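Local structure of Blr6230 protein (Bradyrhizobium diazoefficiens USDA 110, 5NGG) at residues I47-V50 with I55-Y58; Y58-K61 with L66-M69; Y135-E140 with Q213-G218. The protein is a subclass B3 metallo-beta-lactamase that probably hydrolyses the beta-lactam ring of antibiotics with zinc ions in its active site. All coordinates share one frame; numbering follows the deposited sequence. Where two conformers were deposited one is given.

Contact 1. Residues I47-V50 with I55-Y58; sequences IYYV and IAVY
The antiparallel pairing of strand 47-49 with the start of strand 58-62 belongs to the larger sheet of the alpha-beta/beta-alpha sandwich of the metallo-beta-lactamase fold, one strand in from its outermost strand 41-44. Y49 and Y58 form a non-hydrogen-bonded pair, and both side chains rise on the same face of the sheet. Their rings make an offset edge-to-face contact. The edge of Y49 is turned toward the face of Y58, with centroids 5.8 Å apart and planes at 88°. CG of Y49 is anti to the backbone N (chi1 -172°), which lays the ring along residues 55-57. There its CE2 meets CB of A56 at 3.6 Å, and V57 O sits over one face of the ring. Y49 OH passes near I55 O but is hydrogen-bonded to T52 O. Y58 OH is held by G240 O and Y246 OH. I55 leads on to the metal site, with its side chain about 4 Å from those of the zinc ligands D105 and H242. The two backbones are joined by V50 N to V57 O at 2.9 Å, nearly straight at the hydrogen (175°). Beside this bond, V50 CG2 packs on V57 CG1 at 3.7 Å, the two side chains crossing at about a right angle.

Contact 2. Residues Y58-K61 with L66-M69; sequences YVIK and LILM
This is a regular antiparallel strand pairing, in the N-terminal part of the larger mixed sheet. Y58 pairs with M69, V59 with L68, I60 with I67 and K61 with L66. The Y58-M69 and I60-I67 pairs are hydrogen-bonded, each through two backbone bonds. M69 N reaches Y58 O at 2.8 Å, tilted 20° from the carbonyl plane. Y58 N reaches M69 O at 3.1 Å, in the carbonyl plane and on a lone pair. The I60-I67 pair has I60 N to I67 O at 2.8 Å and I67 N to I60 O at 3.0 Å. All four bonds are close to straight. CA-H groups of V59, L66 and L68 also point at carbonyl oxygens across the strands.

The two strands are the arms of a beta hairpin. Strand 65-69 then continues the sheet by running parallel to strand 94-98, so the hairpin meets the parallel part of the metallo-beta-lactamase fold here.

One face carries Y58, I60, I67 and M69. I60 and I67 lie side by side, CB to CB at 4.0 Å. M69 CG touches Y58 CD1 at 4.0 Å, and the methionine chain then bends at chi2 and chi3 and leads away from strand 58-61. L169 of the second sheet covers I60, I67 and M69, and W184 also packs on M69. This face is therefore part of the core between the two sheets.

The other face carries V59, K61, L66 and L68. L66 leans across: its CG is anti to the carbonyl carbon (chi1 -51°), and CD2 lies 3.9 Å from V59 CG1 and equally near K61 CA. F89 packs on both L66 and K61. The lysine chain runs extended beyond CG, at the exposed end of the pairing. L68 turns CD1 back to 3.6 Å from Y58 O.

Contact 3. Residues Y135-E140 with Q213-G218; sequences YYPGDE and QPTYAG
Nonpolar contact between P137 and T215 joins the loop after helix 128-133 to the loop before helix 219-232. The methyl CG2 of T215 lies 3.9 Å from CG of the proline ring, and the two side chains meet at a slant. The same methyl is 3.4 Å from P137 O. In T215, chi1 of -73° sets OG1 beside the backbone N and anti to the carbonyl carbon. This leaves CG2 anti to the backbone N and turned to the proline.

The polar link is made by water. One water donates to P137 O at 2.8 Å and is hydrogen-bonded to T215 OG1 at 2.7 Å. OG1 is also bonded to the backbone N of R209, so the hydroxyl is held within its own loop as well as by the water. The water lies at the edge of the Y136 ring, in its plane.

The backbones come close at G138. Y136 to D139 form a type II beta turn, closed by D139 N to Y136 O at 3.0 Å. G138 holds its third corner with positive phi (71°). Its CA comes 4.6 Å from T215 CA. G138 N makes a weak bond to E140 OE2 at 2.9 Å. R209, from the same loop as T215, bonds to G138 O and Q213 O as well, and so adds a direct link across.

The turn stands beside the metal site. The P137 side chain is about 4 Å from that of the zinc ligand H103.

With no direct hydrogen bond between the two segments, their polar link depends on a water that bonds to both P137 O and T215 OG1, beside the turn that stacks Y136 on H103.

How the contacts relate
Contacts 1 and 2 are neighbours, with centres 8 Å apart, and they share Y58. Together they order strands 47-49, 58-62 and 65-69 side by side in the larger sheet. A probable backbone hydrogen bond from Y48 N to V59 O, 2.8 Å, ties them, and V57 packs against L68 and M69. Contact 3 comes later in the chain, between two loops on the opposite side of the chain's centre, about 28 Å from contact 1 and 30 Å from contact 2, centre to centre. I55 of contact 1 lies by D105 and H242, ligands of one zinc ion, and P137 of contact 3 by H103, a ligand of another. Both thus flank the metal centre from different parts of the chain. Contact 2 lies farther off.

Contact 1. Residues I47-V50 with I55-Y58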
# COMPACT_ATOMS: atom_id res chain seq x y z
N ILE A 47 1.09 15.12 3.12
CA ILE A 47 0.67 13.73 3.27
C ILE A 47 -0.11 13.58 4.58
O ILE A 47 0.42 13.89 5.66
CB ILE A 47 1.85 12.74 3.26
CG1 ILE A 47 2.67 12.84 1.97
CG2 ILE A 47 1.34 11.32 3.47
CD1 ILE A 47 3.95 12.06 1.98
N TYR A 48 -1.34 13.07 4.45
CA TYR A 48 -2.26 12.94 5.58
C TYR A 48 -2.69 11.47 5.70
O TYR A 48 -3.02 10.83 4.69
CB TYR A 48 -3.53 13.80 5.38
CG TYR A 48 -3.24 15.29 5.28
CD1 TYR A 48 -2.70 15.84 4.13
CD2 TYR A 48 -3.48 16.14 6.37
CE1 TYR A 48 -2.40 17.19 4.05
CE2 TYR A 48 -3.19 17.49 6.29
CZ TYR A 48 -2.66 18.01 5.14
OH TYR A 48 -2.35 19.36 5.06
N TYR A 49 -2.70 10.95 6.93
CA TYR A 49 -3.16 9.58 7.20
C TYR A 49 -4.66 9.60 7.43
O TYR A 49 -5.13 10.36 8.27
CB TYR A 49 -2.44 9.04 8.45
CG TYR A 49 -2.70 7.57 8.70
CD1 TYR A 49 -3.84 7.14 9.38
CD2 TYR A 49 -1.81 6.61 8.27
CE1 TYR A 49 -4.10 5.79 9.60
CE2 TYR A 49 -2.05 5.25 8.50
CZ TYR A 49 -3.20 4.83 9.15
OH TYR A 49 -3.36 3.48 9.32
N VAL A 50 -5.41 8.77 6.69
CA VAL A 50 -6.88 8.67 6.79
C VAL A 50 -7.34 7.20 6.87
O VAL A 50 -8.51 6.89 6.63
CB VAL A 50 -7.62 9.42 5.65
CG1 VAL A 50 -7.34 10.91 5.72
CG2 VAL A 50 -7.22 8.87 4.29
N ILE A 55 -5.02 -0.72 8.49
CA ILE A 55 -4.82 -0.54 7.04
C ILE A 55 -4.54 0.95 6.83
O ILE A 55 -5.33 1.80 7.24
CB ILE A 55 -6.04 -0.98 6.21
CG1 ILE A 55 -6.26 -2.49 6.32
CG2 ILE A 55 -5.84 -0.56 4.75
CD1 ILE A 55 -7.58 -2.97 5.80
N ALA A 56 -3.42 1.26 6.19
CA ALA A 56 -3.01 2.65 5.96
C ALA A 56 -3.56 3.16 4.64
O ALA A 56 -3.41 2.51 3.60
CB ALA A 56 -1.49 2.72 5.96
N VAL A 57 -4.15 4.34 4.69
CA VAL A 57 -4.71 5.05 3.53
C VAL A 57 -4.22 6.48 3.68
O VAL A 57 -4.17 6.98 4.82
CB VAL A 57 -6.26 4.98 3.51
CG1 VAL A 57 -6.81 5.76 2.30
CG2 VAL A 57 -6.72 3.53 3.49
N TYR A 58 -3.92 7.15 2.57
CA TYR A 58 -3.39 8.51 2.65
C TYR A 58 -4.09 9.41 1.65
O TYR A 58 -4.50 9.00 0.57
CB TYR A 58 -1.89 8.55 2.37
CG TYR A 58 -1.08 7.53 3.11
CD1 TYR A 58 -0.96 6.23 2.63
CD2 TYR A 58 -0.43 7.84 4.31
CE1 TYR A 58 -0.23 5.27 3.31
CE2 TYR A 58 0.32 6.88 4.98
CZ TYR A 58 0.41 5.60 4.48
OH TYR A 58 1.15 4.66 5.17

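Contact 2. Residues Y58-K61 with L66-M69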
# COMPACT_ATOMS: atom_id res chain seq x y z
N TYR A 58 -3.92 7.15 2.57
CA TYR A 58 -3.39 8.51 2.65
C TYR A 58 -4.09 9.41 1.65
O TYR A 58 -4.50 9.00 0.57
CB TYR A 58 -1.89 8.55 2.37
CG TYR A 58 -1.08 7.53 3.11
CD1 TYR A 58 -0.96 6.23 2.63
CD2 TYR A 58 -0.43 7.84 4.31
CE1 TYR A 58 -0.23 5.27 3.31
CE2 TYR A 58 0.32 6.88 4.98
CZ TYR A 58 0.41 5.60 4.48
OH TYR A 58 1.15 4.66 5.17
N VAL A 59 -4.21 10.68 2.04
CA VAL A 59 -4.54 11.81 1.14
C VAL A 59 -3.27 12.63 0.93
O VAL A 59 -2.53 12.94 1.88
CB VAL A 59 -5.64 12.72 1.72
CG1 VAL A 59 -5.82 14.00 0.90
CG2 VAL A 59 -6.96 11.98 1.77
N ILE A 60 -3.01 12.96 -0.32
CA ILE A 60 -1.91 13.85 -0.66
C ILE A 60 -2.56 15.12 -1.22
O ILE A 60 -3.28 15.07 -2.22
CB ILE A 60 -0.96 13.20 -1.68
CG1 ILE A 60 -0.37 11.87 -1.16
CG2 ILE A 60 0.17 14.17 -2.00
CD1 ILE A 60 0.23 11.00 -2.23
N LYS A 61 -2.34 16.24 -0.54
CA LYS A 61 -2.96 17.49 -0.94
C LYS A 61 -2.10 18.20 -1.97
O LYS A 61 -0.94 18.51 -1.70
CB LYS A 61 -3.15 18.37 0.29
CG LYS A 61 -3.91 19.65 0.02
CD LYS A 61 -4.04 20.50 1.28
CE LYS A 61 -4.94 21.70 1.08
NZ LYS A 61 -5.14 22.48 2.34
N LEU A 66 -6.88 16.46 -4.73
CA LEU A 66 -6.36 15.42 -3.86
C LEU A 66 -5.98 14.18 -4.64
O LEU A 66 -6.66 13.80 -5.60
CB LEU A 66 -7.39 15.02 -2.78
CG LEU A 66 -7.95 16.22 -2.03
CD1 LEU A 66 -9.01 15.75 -1.04
CD2 LEU A 66 -6.84 17.05 -1.38
N ILE A 67 -4.89 13.56 -4.19
CA ILE A 67 -4.53 12.21 -4.61
C ILE A 67 -4.88 11.28 -3.44
O ILE A 67 -4.46 11.55 -2.30
CB ILE A 67 -3.03 12.07 -4.94
CG1 ILE A 67 -2.63 13.07 -6.04
CG2 ILE A 67 -2.69 10.62 -5.31
CD1 ILE A 67 -1.14 13.13 -6.29
N LEU A 68 -5.63 10.22 -3.73
CA LEU A 68 -5.92 9.20 -2.73
C LEU A 68 -5.00 8.03 -2.95
O LEU A 68 -4.95 7.47 -4.06
CB LEU A 68 -7.36 8.73 -2.89
CG LEU A 68 -7.83 7.66 -1.90
CD1 LEU A 68 -7.85 8.15 -0.47
CD2 LEU A 68 -9.21 7.20 -2.29
N MET A 69 -4.22 7.66 -1.92
CA MET A 69 -3.31 6.50 -1.95
C MET A 69 -4.01 5.36 -1.23
O MET A 69 -4.10 5.36 -0.00
CB MET A 69 -1.99 6.84 -1.28
CG MET A 69 -0.98 5.69 -1.30
SD MET A 69 -0.34 5.22 -2.93
CE MET A 69 0.62 6.67 -3.32

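Contact 3. Residues Y135-E140 with Q213-G218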
# COMPACT_ATOMS: atom_id res chain seq x y z
N TYR A 135 -10.39 -10.11 -8.18
CA TYR A 135 -10.08 -11.44 -7.64
C TYR A 135 -8.65 -11.52 -7.13
O TYR A 135 -7.80 -10.69 -7.48
CB TYR A 135 -10.33 -12.55 -8.72
CG TYR A 135 -9.38 -12.43 -9.92
CD1 TYR A 135 -8.08 -12.93 -9.86
CD2 TYR A 135 -9.77 -11.79 -11.08
CE1 TYR A 135 -7.22 -12.81 -10.95
CE2 TYR A 135 -8.92 -11.67 -12.17
CZ TYR A 135 -7.64 -12.17 -12.10
OH TYR A 135 -6.79 -12.04 -13.18
N TYR A 136 -8.38 -12.54 -6.31
CA TYR A 136 -7.06 -12.82 -5.75
C TYR A 136 -6.30 -13.75 -6.71
O TYR A 136 -6.82 -14.81 -7.06
CB TYR A 136 -7.19 -13.46 -4.35
CG TYR A 136 -5.89 -13.40 -3.59
CD1 TYR A 136 -4.85 -14.32 -3.82
CD2 TYR A 136 -5.65 -12.38 -2.68
CE1 TYR A 136 -3.64 -14.22 -3.16
CE2 TYR A 136 -4.43 -12.28 -2.02
CZ TYR A 136 -3.42 -13.19 -2.26
OH TYR A 136 -2.24 -13.05 -1.60
N PRO A 137 -5.07 -13.37 -7.11
CA PRO A 137 -4.31 -14.19 -8.07
C PRO A 137 -4.03 -15.58 -7.53
O PRO A 137 -3.65 -15.73 -6.37
CB PRO A 137 -3.01 -13.40 -8.23
CG PRO A 137 -2.85 -12.65 -6.95
CD PRO A 137 -4.25 -12.27 -6.55
N GLY A 138 -4.22 -16.60 -8.37
CA GLY A 138 -4.04 -17.99 -7.96
C GLY A 138 -5.10 -18.54 -7.01
O GLY A 138 -4.98 -19.68 -6.56
N ASP A 139 -6.13 -17.74 -6.70
CA ASP A 139 -7.24 -18.19 -5.85
C ASP A 139 -8.49 -17.44 -6.31
O ASP A 139 -9.23 -16.84 -5.51
CB ASP A 139 -6.92 -17.94 -4.37
CG ASP A 139 -7.85 -18.66 -3.41
OD1 ASP A 139 -8.60 -19.56 -3.86
OD2 ASP A 139 -7.80 -18.33 -2.20
N GLU A 140 -8.72 -17.51 -7.61
CA GLU A 140 -9.64 -16.60 -8.29
C GLU A 140 -11.11 -16.87 -8.02
O GLU A 140 -11.95 -16.01 -8.29
CB GLU A 140 -9.38 -16.63 -9.80
CG GLU A 140 -7.96 -16.24 -10.22
CD GLU A 140 -6.95 -17.38 -10.27
OE1 GLU A 140 -7.25 -18.50 -9.81
OE2 GLU A 140 -5.82 -17.12 -10.76
N GLN A 213 2.23 -24.84 -6.59
CA GLN A 213 1.46 -24.10 -7.58
C GLN A 213 1.60 -22.63 -7.18
O GLN A 213 0.74 -22.09 -6.47
CB GLN A 213 -0.00 -24.54 -7.59
CG GLN A 213 -0.22 -25.98 -8.04
N PRO A 214 2.71 -21.99 -7.58
CA PRO A 214 2.92 -20.63 -7.08
C PRO A 214 1.78 -19.68 -7.48
O PRO A 214 1.15 -19.84 -8.53
CB PRO A 214 4.25 -20.23 -7.73
CG PRO A 214 4.95 -21.54 -7.99
CD PRO A 214 3.84 -22.45 -8.39
N THR A 215 1.53 -18.69 -6.64
CA THR A 215 0.46 -17.72 -6.84
C THR A 215 0.53 -17.06 -8.21
O THR A 215 -0.51 -16.84 -8.84
CB THR A 215 0.48 -16.71 -5.68
OG1 THR A 215 -0.00 -17.36 -4.50
CG2 THR A 215 -0.31 -15.46 -5.96
N TYR A 216 1.74 -16.77 -8.67
CA TYR A 216 1.95 -16.39 -10.06
C TYR A 216 3.38 -16.79 -10.44
O TYR A 216 4.24 -16.99 -9.56
CB TYR A 216 1.67 -14.90 -10.29
CG TYR A 216 2.65 -13.93 -9.70
CD1 TYR A 216 3.79 -13.55 -10.41
CD2 TYR A 216 2.45 -13.38 -8.43
CE1 TYR A 216 4.70 -12.67 -9.89
CE2 TYR A 216 3.38 -12.48 -7.90
CZ TYR A 216 4.50 -12.13 -8.64
OH TYR A 216 5.40 -11.23 -8.15
N ALA A 217 3.63 -16.90 -11.75
CA ALA A 217 4.92 -17.34 -12.25
C ALA A 217 6.00 -16.31 -11.99
O ALA A 217 5.86 -15.15 -12.38
CB ALA A 217 4.84 -17.66 -13.74
N GLY A 218 7.10 -16.75 -11.38
CA GLY A 218 8.25 -15.89 -11.08
C GLY A 218 8.17 -15.17 -9.75
O GLY A 218 9.02 -14.31 -9.47
O HOH W 1 -2.67 -17.71 -4.65